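Local coordinates for coat protein (Leviviridae sp., PDB 6YFR), which assembles in many copies into virus-like particles and so probably forms the protective shell round the genome of a single-stranded RNA bacteriophage, at residues K45-S50 with S78-Q83; P29-Q34 with Y55-S60; L3-Y8 with S18-T23. One frame throughout, in Å; residues are numbered along the deposited sequence.

In the fold
The three contacts tie one antiparallel sheet together at different places. Interactions 1 and 2 share strand 47-59: the first joins its start to the end of strand 70-82, the second its far end to the loop leading into strand 34-41, and their centres lie about 29 Å apart. Interaction 3 pairs the first two strands and touches interaction 2, where Pro-33 meets Val-22. Interactions 1 and 3 are regular, partly buried strand pairings, the former with mixed side chains on both faces, whereas interaction 2 is a surface contact with a single bridge pair and much packing round tyrosine rings. All three also reach a second subunit, so several of their residues also serve the assembly.

Interaction 1: residues K45-S50 with S78-Q83; sequences KSNIMS and SLTLLQ
The hydroxyl of Ser-50 lies against Leu-81, with OG 3.6 Å from CD1, and is hydrogen-bonded with Glu-39 OE1 on the adjoining strand and with Ile-112 O of a second subunit. One proton would have to be shared between these oxygens unless the carboxylate carries its own; the assignment stays open. A small hydroxyl suits this buried spot beside the leucine. Beneath these side chains, strands 47-50 and 78-82 pair within the antiparallel beta hairpin 47-59/70-82 of the five-stranded coat-protein sheet. Ile-48 and Leu-81 exchange two nearly straight backbone bonds. Of the two between Ser-50 and Leu-79, one is straight and the other, Leu-79 N to Ser-50 O, clearly bent (136°). Gln-83 N closes the ladder on Ser-46 O at 2.8 Å.

On the face with Ser-50 and Leu-81, Ile-48 brings its CB to 4.3 Å from Leu-81 CB, while its long CG1-CD1 arm lies along the Gln-83 chain, CD1 3.5 Å from Gln-83 CD. Ile-48 also touches Ile-41 of strand 34-41.

The other face holds Asn-47, Met-49, Thr-80 and Leu-82. Met-49 bends at both later torsions (chi2 -67°, chi3 -60°), folding the thioether along the opposite strand: SD rests 3.5 Å from Thr-80 CG2 and CE 3.6 Å from Ser-78 CB. A flexible, unbranched chain suits this course. Thr-80 turns its methyl to the sulfur, and its OG1 hydrogen-bonds to Arg-74 N of the second subunit.

The chemistry is therefore divided: main-chain bonds fix the register, methyl, methylene and thioether groups pack over both faces, the hydroxyls of Ser-50 and Thr-80 reach the neighbouring subunit, and Ser-78 and Leu-79 of this chain pair with a strand of that subunit, so the sheet runs on across the interface.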
ATOM      1  N   LYS A  45      59.773   4.589  21.139  1.00109.51           N
ATOM      2  CA  LYS A  45      60.980   4.716  21.957  1.00 95.10           C
ATOM      3  C   LYS A  45      62.216   4.191  21.234  1.00 81.35           C
ATOM      4  O   LYS A  45      63.145   3.679  21.865  1.00 59.51           O
ATOM      5  CB  LYS A  45      60.820   4.014  23.309  1.00 62.44           C
ATOM      6  CG  LYS A  45      59.663   4.530  24.152  1.00 85.37           C
ATOM      7  CD  LYS A  45      59.763   3.995  25.570  1.00 83.26           C
ATOM      8  CE  LYS A  45      59.956   2.487  25.564  1.00122.80           C
ATOM      9  NZ  LYS A  45      60.221   1.946  26.926  1.00 91.76           N
ATOM     10  N   SER A  46      62.232   4.308  19.908  1.00 70.07           N
ATOM     11  CA  SER A  46      63.404   3.918  19.138  1.00 52.15           C
ATOM     12  C   SER A  46      64.402   5.056  18.992  1.00 52.26           C
ATOM     13  O   SER A  46      65.614   4.814  19.017  1.00 71.50           O
ATOM     14  CB  SER A  46      62.984   3.410  17.755  1.00 34.94           C
ATOM     15  OG  SER A  46      62.192   4.365  17.071  1.00 74.50           O
ATOM     16  N   ASN A  47      63.924   6.292  18.860  1.00 49.90           N
ATOM     17  CA  ASN A  47      64.790   7.445  18.673  1.00 50.88           C
ATOM     18  C   ASN A  47      64.544   8.471  19.768  1.00 30.20           C
ATOM     19  O   ASN A  47      63.431   8.604  20.278  1.00 49.74           O
ATOM     20  CB  ASN A  47      64.560   8.122  17.310  1.00 31.15           C
ATOM     21  CG  ASN A  47      64.990   7.257  16.145  1.00 70.00           C
ATOM     22  OD1 ASN A  47      65.782   6.329  16.300  1.00 87.39           O
ATOM     23  ND2 ASN A  47      64.475   7.567  14.961  1.00 96.12           N
ATOM     24  N   ILE A  48      65.598   9.204  20.117  1.00 63.25           N
ATOM     25  CA  ILE A  48      65.467  10.478  20.812  1.00 25.55           C
ATOM     26  C   ILE A  48      65.806  11.570  19.810  1.00 40.28           C
ATOM     27  O   ILE A  48      66.865  11.535  19.175  1.00 55.90           O
ATOM     28  CB  ILE A  48      66.364  10.572  22.055  1.00 46.79           C
ATOM     29  CG1 ILE A  48      65.842   9.645  23.150  1.00 47.81           C
ATOM     30  CG2 ILE A  48      66.390  11.997  22.579  1.00 32.29           C
ATOM     31  CD1 ILE A  48      66.607   9.757  24.450  1.00 34.47           C
ATOM     32  N   MET A  49      64.897  12.519  19.649  1.00 36.58           N
ATOM     33  CA  MET A  49      65.108  13.659  18.771  1.00 35.74           C
ATOM     34  C   MET A  49      65.701  14.800  19.587  1.00 43.90           C
ATOM     35  O   MET A  49      65.108  15.224  20.592  1.00 47.87           O
ATOM     36  CB  MET A  49      63.799  14.088  18.112  1.00 28.06           C
ATOM     37  CG  MET A  49      63.218  13.056  17.161  1.00 46.76           C
ATOM     38  SD  MET A  49      64.255  12.816  15.709  1.00 64.23           S
ATOM     39  CE  MET A  49      64.257  14.472  15.027  1.00 45.64           C
ATOM     40  N   SER A  50      66.881  15.267  19.172  1.00 30.39           N
ATOM     41  CA  SER A  50      67.494  16.477  19.705  1.00 32.50           C
ATOM     42  C   SER A  50      67.256  17.600  18.706  1.00 30.45           C
ATOM     43  O   SER A  50      67.690  17.503  17.554  1.00 41.98           O
ATOM     44  CB  SER A  50      68.994  16.284  19.939  1.00 23.83           C
ATOM     45  OG  SER A  50      69.251  15.272  20.895  1.00 39.06           O
ATOM     46  N   SER A  78      67.562  19.238  13.745  1.00 24.78           N
ATOM     47  CA  SER A  78      67.162  18.015  14.426  1.00 34.87           C
ATOM     48  C   SER A  78      68.210  16.937  14.195  1.00 39.18           C
ATOM     49  O   SER A  78      68.865  16.902  13.151  1.00 43.24           O
ATOM     50  CB  SER A  78      65.796  17.515  13.946  1.00 25.37           C
ATOM     51  OG  SER A  78      65.896  16.930  12.660  1.00 47.26           O
ATOM     52  N   LEU A  79      68.352  16.052  15.180  1.00 38.85           N
ATOM     53  CA  LEU A  79      69.290  14.937  15.114  1.00 19.04           C
ATOM     54  C   LEU A  79      68.668  13.730  15.800  1.00 31.75           C
ATOM     55  O   LEU A  79      68.085  13.860  16.884  1.00 48.61           O
ATOM     56  CB  LEU A  79      70.628  15.290  15.774  1.00 28.31           C
ATOM     57  CG  LEU A  79      71.673  14.180  15.892  1.00 29.99           C
ATOM     58  CD1 LEU A  79      72.115  13.694  14.521  1.00 24.11           C
ATOM     59  CD2 LEU A  79      72.867  14.663  16.704  1.00 20.75           C
ATOM     60  N   THR A  80      68.790  12.562  15.164  1.00 30.26           N
ATOM     61  CA  THR A  80      68.226  11.325  15.700  1.00 36.12           C
ATOM     62  C   THR A  80      69.288  10.550  16.474  1.00 37.18           C
ATOM     63  O   THR A  80      70.330  10.183  15.915  1.00 42.04           O
ATOM     64  CB  THR A  80      67.663  10.451  14.582  1.00 24.39           C
ATOM     65  OG1 THR A  80      68.742   9.950  13.785  1.00 44.05           O
ATOM     66  CG2 THR A  80      66.720  11.254  13.698  1.00 31.78           C
ATOM     67  N   LEU A  81      69.013  10.283  17.751  1.00 38.85           N
ATOM     68  CA  LEU A  81      69.853   9.444  18.596  1.00 45.75           C
ATOM     69  C   LEU A  81      69.172   8.086  18.727  1.00 39.61           C
ATOM     70  O   LEU A  81      68.139   7.968  19.398  1.00 48.79           O
ATOM     71  CB  LEU A  81      70.053  10.086  19.967  1.00 20.61           C
ATOM     72  CG  LEU A  81      70.465  11.558  19.989  1.00 35.08           C
ATOM     73  CD1 LEU A  81      70.699  12.025  21.418  1.00 33.11           C
ATOM     74  CD2 LEU A  81      71.700  11.773  19.138  1.00 30.98           C
ATOM     75  N   LEU A  82      69.736   7.072  18.075  1.00 55.43           N
ATOM     76  CA  LEU A  82      69.172   5.730  18.140  1.00 34.18           C
ATOM     77  C   LEU A  82      69.305   5.176  19.552  1.00 46.03           C
ATOM     78  O   LEU A  82      70.380   5.242  20.155  1.00 55.32           O
ATOM     79  CB  LEU A  82      69.877   4.814  17.142  1.00 40.11           C
ATOM     80  CG  LEU A  82      69.880   5.277  15.685  1.00 33.47           C
ATOM     81  CD1 LEU A  82      70.802   4.399  14.847  1.00 34.85           C
ATOM     82  CD2 LEU A  82      68.473   5.262  15.130  1.00 27.37           C
ATOM     83  N   GLN A  83      68.211   4.623  20.077  1.00 48.07           N
ATOM     84  CA  GLN A  83      68.163   4.164  21.458  1.00 46.95           C
ATOM     85  C   GLN A  83      68.133   2.649  21.608  1.00 55.39           C
ATOM     86  O   GLN A  83      68.349   2.152  22.719  1.00 54.11           O
ATOM     87  CB  GLN A  83      66.937   4.755  22.171  1.00 56.73           C
ATOM     88  CG  GLN A  83      66.933   6.267  22.239  1.00 43.56           C
ATOM     89  CD  GLN A  83      68.030   6.806  23.129  1.00 51.40           C
ATOM     90  OE1 GLN A  83      68.907   7.541  22.674  1.00 70.95           O
ATOM     91  NE2 GLN A  83      67.984   6.449  24.407  1.00 50.14           N
TER

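Interaction 2: residues P29-Q34 with Y55-S60; sequences PGLVPQ and YYYIPS
Tyr-57 leans over the loop at Leu-31 and meets it along much of its length. Its CB sits 3.7 Å from Leu-31 O; Leu-31 CD2 then stands over one ring face, 4.1 Å from CG. Farther out, ring atom CD2 approaches Leu-31 O at 3.3 Å, and CE2 has Val-32 O at the ring edge, in plane, at 3.7 Å. With CG beside the backbone N (chi1 -52°), the ring is carried along the loop. A tyrosine suits this place because its face accepts a methyl while its weakly positive C-H edge tolerates Val-32 O.

Next to it, Pro-33 lies alongside Tyr-56, its CB and CG both 3.6 Å from ring atom CD1. The same ring also touches Leu-3 of the chain and Arg-93 of a second subunit. The loop then joins the sheet: Gln-34 and Tyr-55 form a hydrogen-bonded antiparallel pair, Gln-34 N to Tyr-55 O and Tyr-55 N to Gln-34 O, each 2.9 Å.

These two main-chain bonds, with Pro-33's backbone bond to Val-22, anchor the loop where strand 34-41 begins; the proline ring and leucine methyl add packing against tyrosine rings, and Leu-31 also meets Trp-70 and Leu-84 of a fourth subunit.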
ATOM      1  N   PRO A  29      57.241  41.960  24.462  1.00 49.61           N
ATOM      2  CA  PRO A  29      57.835  40.752  25.065  1.00 64.97           C
ATOM      3  C   PRO A  29      57.345  39.453  24.452  1.00 46.51           C
ATOM      4  O   PRO A  29      58.149  38.535  24.242  1.00 51.82           O
ATOM      5  CB  PRO A  29      57.437  40.871  26.544  1.00 46.94           C
ATOM      6  CG  PRO A  29      56.245  41.767  26.549  1.00 41.57           C
ATOM      7  CD  PRO A  29      56.484  42.751  25.446  1.00 30.02           C
ATOM      8  N   GLY A  30      56.051  39.349  24.146  1.00 45.95           N
ATOM      9  CA  GLY A  30      55.537  38.146  23.513  1.00 30.47           C
ATOM     10  C   GLY A  30      56.180  37.836  22.178  1.00 43.89           C
ATOM     11  O   GLY A  30      56.060  36.709  21.686  1.00 47.40           O
ATOM     12  N   LEU A  31      56.868  38.811  21.581  1.00 49.08           N
ATOM     13  CA  LEU A  31      57.573  38.631  20.321  1.00 49.09           C
ATOM     14  C   LEU A  31      59.088  38.692  20.488  1.00 52.80           C
ATOM     15  O   LEU A  31      59.807  38.958  19.518  1.00 57.94           O
ATOM     16  CB  LEU A  31      57.103  39.674  19.309  1.00 38.71           C
ATOM     17  CG  LEU A  31      55.636  39.525  18.911  1.00 40.68           C
ATOM     18  CD1 LEU A  31      55.162  40.732  18.124  1.00 43.52           C
ATOM     19  CD2 LEU A  31      55.442  38.250  18.107  1.00 32.42           C
ATOM     20  N   VAL A  32      59.586  38.454  21.696  1.00 37.25           N
ATOM     21  CA  VAL A  32      61.036  38.400  21.904  1.00 46.05           C
ATOM     22  C   VAL A  32      61.600  37.192  21.161  1.00 36.71           C
ATOM     23  O   VAL A  32      61.059  36.081  21.298  1.00 58.29           O
ATOM     24  CB  VAL A  32      61.363  38.333  23.400  1.00 31.73           C
ATOM     25  CG1 VAL A  32      62.776  37.826  23.617  1.00 62.80           C
ATOM     26  CG2 VAL A  32      61.195  39.703  24.040  1.00 61.65           C
ATOM     27  N   PRO A  33      62.651  37.356  20.360  1.00 39.96           N
ATOM     28  CA  PRO A  33      63.240  36.201  19.670  1.00 39.32           C
ATOM     29  C   PRO A  33      63.682  35.142  20.664  1.00 42.74           C
ATOM     30  O   PRO A  33      64.202  35.452  21.738  1.00 37.53           O
ATOM     31  CB  PRO A  33      64.433  36.805  18.921  1.00 44.72           C
ATOM     32  CG  PRO A  33      64.105  38.255  18.783  1.00 39.06           C
ATOM     33  CD  PRO A  33      63.324  38.617  20.010  1.00 39.80           C
ATOM     34  N   GLN A  34      63.472  33.878  20.297  1.00 39.46           N
ATOM     35  CA  GLN A  34      63.719  32.768  21.204  1.00 28.34           C
ATOM     36  C   GLN A  34      64.569  31.692  20.547  1.00 44.06           C
ATOM     37  O   GLN A  34      64.558  31.519  19.322  1.00 45.71           O
ATOM     38  CB  GLN A  34      62.408  32.139  21.688  1.00 30.12           C
ATOM     39  CG  GLN A  34      61.683  32.940  22.749  1.00 55.75           C
ATOM     40  CD  GLN A  34      60.563  32.152  23.394  1.00 48.86           C
ATOM     41  OE1 GLN A  34      60.027  31.216  22.798  1.00 53.46           O
ATOM     42  NE2 GLN A  34      60.210  32.517  24.621  1.00 67.89           N
ATOM     43  N   TYR A  55      63.597  31.149  16.584  1.00 31.15           N
ATOM     44  CA  TYR A  55      62.471  31.931  16.087  1.00 36.04           C
ATOM     45  C   TYR A  55      62.812  33.402  16.287  1.00 38.04           C
ATOM     46  O   TYR A  55      62.894  33.872  17.429  1.00 37.98           O
ATOM     47  CB  TYR A  55      61.182  31.570  16.824  1.00 32.39           C
ATOM     48  CG  TYR A  55      60.871  30.091  16.873  1.00 32.55           C
ATOM     49  CD1 TYR A  55      60.381  29.427  15.758  1.00 43.85           C
ATOM     50  CD2 TYR A  55      61.047  29.363  18.043  1.00 50.03           C
ATOM     51  CE1 TYR A  55      60.088  28.076  15.799  1.00 61.06           C
ATOM     52  CE2 TYR A  55      60.755  28.011  18.096  1.00 41.14           C
ATOM     53  CZ  TYR A  55      60.277  27.373  16.971  1.00 52.37           C
ATOM     54  OH  TYR A  55      59.987  26.027  17.018  1.00 64.71           O
ATOM     55  N   TYR A  56      63.016  34.130  15.188  1.00 31.91           N
ATOM     56  CA  TYR A  56      63.275  35.567  15.244  1.00 32.97           C
ATOM     57  C   TYR A  56      62.081  36.286  14.628  1.00 63.07           C
ATOM     58  O   TYR A  56      61.840  36.181  13.421  1.00 52.68           O
ATOM     59  CB  TYR A  56      64.567  35.930  14.517  1.00 33.26           C
ATOM     60  CG  TYR A  56      65.045  37.337  14.802  1.00 29.34           C
ATOM     61  CD1 TYR A  56      65.971  37.584  15.806  1.00 42.84           C
ATOM     62  CD2 TYR A  56      64.571  38.417  14.068  1.00 51.33           C
ATOM     63  CE1 TYR A  56      66.411  38.868  16.074  1.00 31.90           C
ATOM     64  CE2 TYR A  56      65.006  39.705  14.328  1.00 36.05           C
ATOM     65  CZ  TYR A  56      65.924  39.924  15.333  1.00 28.68           C
ATOM     66  OH  TYR A  56      66.361  41.204  15.598  1.00 47.49           O
ATOM     67  N   TYR A  57      61.336  37.013  15.453  1.00 36.84           N
ATOM     68  CA  TYR A  57      60.143  37.715  15.002  1.00 32.69           C
ATOM     69  C   TYR A  57      60.538  39.110  14.536  1.00 45.04           C
ATOM     70  O   TYR A  57      61.105  39.891  15.309  1.00 38.83           O
ATOM     71  CB  TYR A  57      59.104  37.773  16.119  1.00 29.56           C
ATOM     72  CG  TYR A  57      58.803  36.418  16.716  1.00 33.88           C
ATOM     73  CD1 TYR A  57      58.016  35.496  16.034  1.00 31.35           C
ATOM     74  CD2 TYR A  57      59.312  36.055  17.957  1.00 31.85           C
ATOM     75  CE1 TYR A  57      57.740  34.250  16.575  1.00 35.99           C
ATOM     76  CE2 TYR A  57      59.041  34.812  18.507  1.00 54.85           C
ATOM     77  CZ  TYR A  57      58.255  33.914  17.812  1.00 31.99           C
ATOM     78  OH  TYR A  57      57.984  32.679  18.356  1.00 51.87           O
ATOM     79  N   ILE A  58      60.241  39.419  13.278  1.00 46.76           N
ATOM     80  CA  ILE A  58      60.682  40.664  12.657  1.00 35.71           C
ATOM     81  C   ILE A  58      59.483  41.335  11.993  1.00 46.02           C
ATOM     82  O   ILE A  58      58.668  40.657  11.346  1.00 47.34           O
ATOM     83  CB  ILE A  58      61.830  40.400  11.665  1.00 55.76           C
ATOM     84  CG1 ILE A  58      62.403  41.703  11.108  1.00 40.07           C
ATOM     85  CG2 ILE A  58      61.384  39.474  10.535  1.00 25.80           C
ATOM     86  CD1 ILE A  58      63.651  41.498  10.272  1.00 52.80           C
ATOM     87  N   PRO A  59      59.312  42.646  12.151  1.00 50.21           N
ATOM     88  CA  PRO A  59      58.171  43.318  11.522  1.00 59.37           C
ATOM     89  C   PRO A  59      58.319  43.374  10.011  1.00 47.34           C
ATOM     90  O   PRO A  59      59.425  43.467   9.473  1.00 57.73           O
ATOM     91  CB  PRO A  59      58.197  44.723  12.137  1.00 38.30           C
ATOM     92  CG  PRO A  59      59.612  44.912  12.592  1.00 34.78           C
ATOM     93  CD  PRO A  59      60.080  43.554  13.021  1.00 44.33           C
ATOM     94  N   SER A  60      57.175  43.317   9.326  1.00 60.37           N
ATOM     95  CA  SER A  60      57.172  43.280   7.868  1.00 61.44           C
ATOM     96  C   SER A  60      57.647  44.587   7.248  1.00 72.30           C
ATOM     97  O   SER A  60      58.011  44.599   6.067  1.00 80.45           O
ATOM     98  CB  SER A  60      55.772  42.949   7.351  1.00 51.43           C
ATOM     99  OG  SER A  60      54.848  43.964   7.702  1.00 73.04           O
TER

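Interaction 3: residues L3-Y8 with S18-T23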
ATOM      1  N   LEU A   3      73.492  35.935  18.204  1.00 45.17           N
ATOM      2  CA  LEU A   3      72.659  36.811  19.018  1.00 35.30           C
ATOM      3  C   LEU A   3      72.928  36.570  20.503  1.00 48.33           C
ATOM      4  O   LEU A   3      73.182  35.434  20.913  1.00 52.04           O
ATOM      5  CB  LEU A   3      71.180  36.577  18.714  1.00 41.81           C
ATOM      6  CG  LEU A   3      70.695  36.999  17.327  1.00 39.49           C
ATOM      7  CD1 LEU A   3      69.246  36.591  17.112  1.00 38.14           C
ATOM      8  CD2 LEU A   3      70.857  38.496  17.154  1.00 29.01           C
ATOM      9  N   PRO A   4      72.888  37.617  21.326  1.00 60.38           N
ATOM     10  CA  PRO A   4      73.058  37.430  22.771  1.00 51.05           C
ATOM     11  C   PRO A   4      71.792  36.869  23.399  1.00 47.34           C
ATOM     12  O   PRO A   4      70.678  37.296  23.087  1.00 62.52           O
ATOM     13  CB  PRO A   4      73.350  38.847  23.274  1.00 35.98           C
ATOM     14  CG  PRO A   4      72.613  39.730  22.305  1.00 38.25           C
ATOM     15  CD  PRO A   4      72.701  39.034  20.966  1.00 65.74           C
ATOM     16  N   VAL A   5      71.969  35.897  24.295  1.00 49.19           N
ATOM     17  CA  VAL A   5      70.841  35.191  24.885  1.00 47.81           C
ATOM     18  C   VAL A   5      71.036  35.046  26.388  1.00 45.22           C
ATOM     19  O   VAL A   5      72.163  35.008  26.892  1.00 44.66           O
ATOM     20  CB  VAL A   5      70.631  33.799  24.245  1.00 51.66           C
ATOM     21  CG1 VAL A   5      70.264  33.932  22.776  1.00 36.93           C
ATOM     22  CG2 VAL A   5      71.883  32.950  24.406  1.00 20.78           C
ATOM     23  N   THR A   6      69.917  34.978  27.102  1.00 53.03           N
ATOM     24  CA  THR A   6      69.891  34.566  28.499  1.00 34.52           C
ATOM     25  C   THR A   6      68.833  33.490  28.670  1.00 49.11           C
ATOM     26  O   THR A   6      67.772  33.551  28.042  1.00 43.70           O
ATOM     27  CB  THR A   6      69.585  35.734  29.451  1.00 42.32           C
ATOM     28  OG1 THR A   6      68.409  36.420  29.002  1.00 48.79           O
ATOM     29  CG2 THR A   6      70.762  36.701  29.517  1.00 51.20           C
ATOM     30  N   GLN A   7      69.129  32.505  29.514  1.00 33.10           N
ATOM     31  CA  GLN A   7      68.214  31.388  29.692  1.00 46.55           C
ATOM     32  C   GLN A   7      66.955  31.852  30.412  1.00 28.99           C
ATOM     33  O   GLN A   7      67.018  32.295  31.563  1.00 50.14           O
ATOM     34  CB  GLN A   7      68.893  30.266  30.466  1.00 28.99           C
ATOM     35  CG  GLN A   7      68.113  28.970  30.436  1.00 45.57           C
ATOM     36  CD  GLN A   7      69.016  27.760  30.466  1.00 59.32           C
ATOM     37  OE1 GLN A   7      68.930  26.890  29.600  1.00 57.27           O
ATOM     38  NE2 GLN A   7      69.891  27.693  31.468  1.00 67.58           N
ATOM     39  N   TYR A   8      65.813  31.741  29.731  1.00 39.25           N
ATOM     40  CA  TYR A   8      64.509  32.125  30.263  1.00 47.86           C
ATOM     41  C   TYR A   8      63.836  30.970  31.003  1.00 35.39           C
ATOM     42  O   TYR A   8      63.536  31.089  32.195  1.00 55.29           O
ATOM     43  CB  TYR A   8      63.628  32.646  29.119  1.00 34.95           C
ATOM     44  CG  TYR A   8      62.159  32.839  29.436  1.00 59.64           C
ATOM     45  CD1 TYR A   8      61.738  33.777  30.374  1.00 36.74           C
ATOM     46  CD2 TYR A   8      61.189  32.103  28.761  1.00 70.00           C
ATOM     47  CE1 TYR A   8      60.386  33.956  30.649  1.00 32.17           C
ATOM     48  CE2 TYR A   8      59.843  32.273  29.024  1.00 58.96           C
ATOM     49  CZ  TYR A   8      59.445  33.200  29.966  1.00100.26           C
ATOM     50  OH  TYR A   8      58.103  33.363  30.221  1.00 59.09           O
ATOM     51  N   SER A  18      63.899  23.533  26.752  1.00 41.64           N
ATOM     52  CA  SER A  18      64.609  24.616  27.414  1.00 30.26           C
ATOM     53  C   SER A  18      64.617  25.806  26.465  1.00 46.39           C
ATOM     54  O   SER A  18      64.757  25.628  25.252  1.00 48.34           O
ATOM     55  CB  SER A  18      66.037  24.203  27.783  1.00 28.94           C
ATOM     56  OG  SER A  18      66.822  25.326  28.141  1.00 98.21           O
ATOM     57  N   THR A  19      64.443  27.017  27.000  1.00 30.55           N
ATOM     58  CA  THR A  19      64.340  28.199  26.151  1.00 35.73           C
ATOM     59  C   THR A  19      65.262  29.309  26.634  1.00 38.63           C
ATOM     60  O   THR A  19      65.379  29.564  27.837  1.00 60.42           O
ATOM     61  CB  THR A  19      62.898  28.735  26.084  1.00 38.46           C
ATOM     62  OG1 THR A  19      62.489  29.188  27.378  1.00 58.13           O
ATOM     63  CG2 THR A  19      61.938  27.659  25.596  1.00 22.76           C
ATOM     64  N   TRP A  20      65.910  29.960  25.672  1.00 47.90           N
ATOM     65  CA  TRP A  20      66.681  31.177  25.870  1.00 43.29           C
ATOM     66  C   TRP A  20      65.987  32.324  25.150  1.00 41.24           C
ATOM     67  O   TRP A  20      65.438  32.141  24.056  1.00 46.20           O
ATOM     68  CB  TRP A  20      68.101  31.039  25.316  1.00 34.09           C
ATOM     69  CG  TRP A  20      68.931  29.976  25.948  1.00 40.05           C
ATOM     70  CD1 TRP A  20      69.931  30.154  26.857  1.00 30.84           C
ATOM     71  CD2 TRP A  20      68.852  28.566  25.707  1.00 22.15           C
ATOM     72  NE1 TRP A  20      70.478  28.943  27.204  1.00 47.57           N
ATOM     73  CE2 TRP A  20      69.833  27.952  26.512  1.00 25.48           C
ATOM     74  CE3 TRP A  20      68.046  27.764  24.897  1.00 32.81           C
ATOM     75  CZ2 TRP A  20      70.028  26.575  26.527  1.00 28.41           C
ATOM     76  CZ3 TRP A  20      68.244  26.394  24.915  1.00 35.77           C
ATOM     77  CH2 TRP A  20      69.227  25.815  25.723  1.00 26.45           C
ATOM     78  N   ASN A  21      66.023  33.505  25.757  1.00 32.51           N
ATOM     79  CA  ASN A  21      65.519  34.719  25.134  1.00 43.43           C
ATOM     80  C   ASN A  21      66.681  35.555  24.618  1.00 43.69           C
ATOM     81  O   ASN A  21      67.734  35.642  25.263  1.00 45.50           O
ATOM     82  CB  ASN A  21      64.685  35.550  26.114  1.00 25.11           C
ATOM     83  CG  ASN A  21      63.318  34.952  26.380  1.00 41.34           C
ATOM     84  OD1 ASN A  21      62.901  33.999  25.722  1.00 51.90           O
ATOM     85  ND2 ASN A  21      62.606  35.521  27.347  1.00 45.49           N
ATOM     86  N   VAL A  22      66.480  36.164  23.452  1.00 34.98           N
ATOM     87  CA  VAL A  22      67.450  37.095  22.886  1.00 49.78           C
ATOM     88  C   VAL A  22      67.337  38.423  23.620  1.00 39.11           C
ATOM     89  O   VAL A  22      66.258  39.024  23.678  1.00 57.09           O
ATOM     90  CB  VAL A  22      67.214  37.278  21.380  1.00 39.74           C
ATOM     91  CG1 VAL A  22      68.076  38.407  20.845  1.00 32.94           C
ATOM     92  CG2 VAL A  22      67.490  35.989  20.645  1.00 35.56           C
ATOM     93  N   THR A  23      68.448  38.888  24.175  1.00 46.54           N
ATOM     94  CA  THR A  23      68.440  40.103  24.976  1.00 48.55           C
ATOM     95  C   THR A  23      68.555  41.336  24.087  1.00 46.01           C
ATOM     96  O   THR A  23      69.094  41.283  22.980  1.00 62.69           O
ATOM     97  CB  THR A  23      69.583  40.091  25.991  1.00 39.23           C
ATOM     98  OG1 THR A  23      70.827  39.923  25.300  1.00 66.22           O
ATOM     99  CG2 THR A  23      69.401  38.958  27.016  1.00 53.59           C
TER
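Thr-6 and Asn-21 form the hydrogen-bonded pair at the middle of the antiparallel beta hairpin 5-9/16-22, flanked by the non-hydrogen-bonded pairs Val-5 with Val-22 and Gln-7 with Trp-20, the short strands running at 143° to one another. Beyond it, Tyr-8 N bonds to Thr-19 O, and at the other end Pro-4 O takes Thr-23 N at 2.9 Å and, weakly, Thr-23 OG1.

On the face with Trp-20, Gln-7 lies alongside the indole. Its CG, anti to the backbone N (chi1 -168°), makes a CH-pi contact over the five-membered ring, 4.3 Å from the centroid. The amide follows, tilted 26° from the ring plane, and sets OE1 over the rim of the same indole, 3.3 Å from Trp-20 CZ2 and toward Ser-18 OG. A long, flat-ended side chain suits this place beside an indole. Beside them Val-22 CG2 packs against Val-5 CG1 at 4.1 Å and Leu-3 CD1 at 4.0 Å, compact branched groups that fit between neighbours.

Thr-6 and Asn-21 occupy the opposite face. Asn-21 ND2 lies over one face of the Tyr-8 ring, beyond the strand's corner, 3.4 Å from CG, while OD1 hydrogen-bonds to Gln-34 NE2. The Thr-23 methyl, CG2, sits against both the hydroxyl and the methyl of Thr-6, 3.4 Å from OG1 and 3.6 Å from CG2.

Strand 5-9 is the outermost of the chain's five-stranded sheet here, and strand 34-41 borders strand 16-22 on its other side. Helix 90-107 of a second subunit comes over the Trp-20 face: Phe-104 stacks edge-to-face with the indole and packs on Val-5, and Thr-100 OG1 hydrogen-bonds to Leu-3 N.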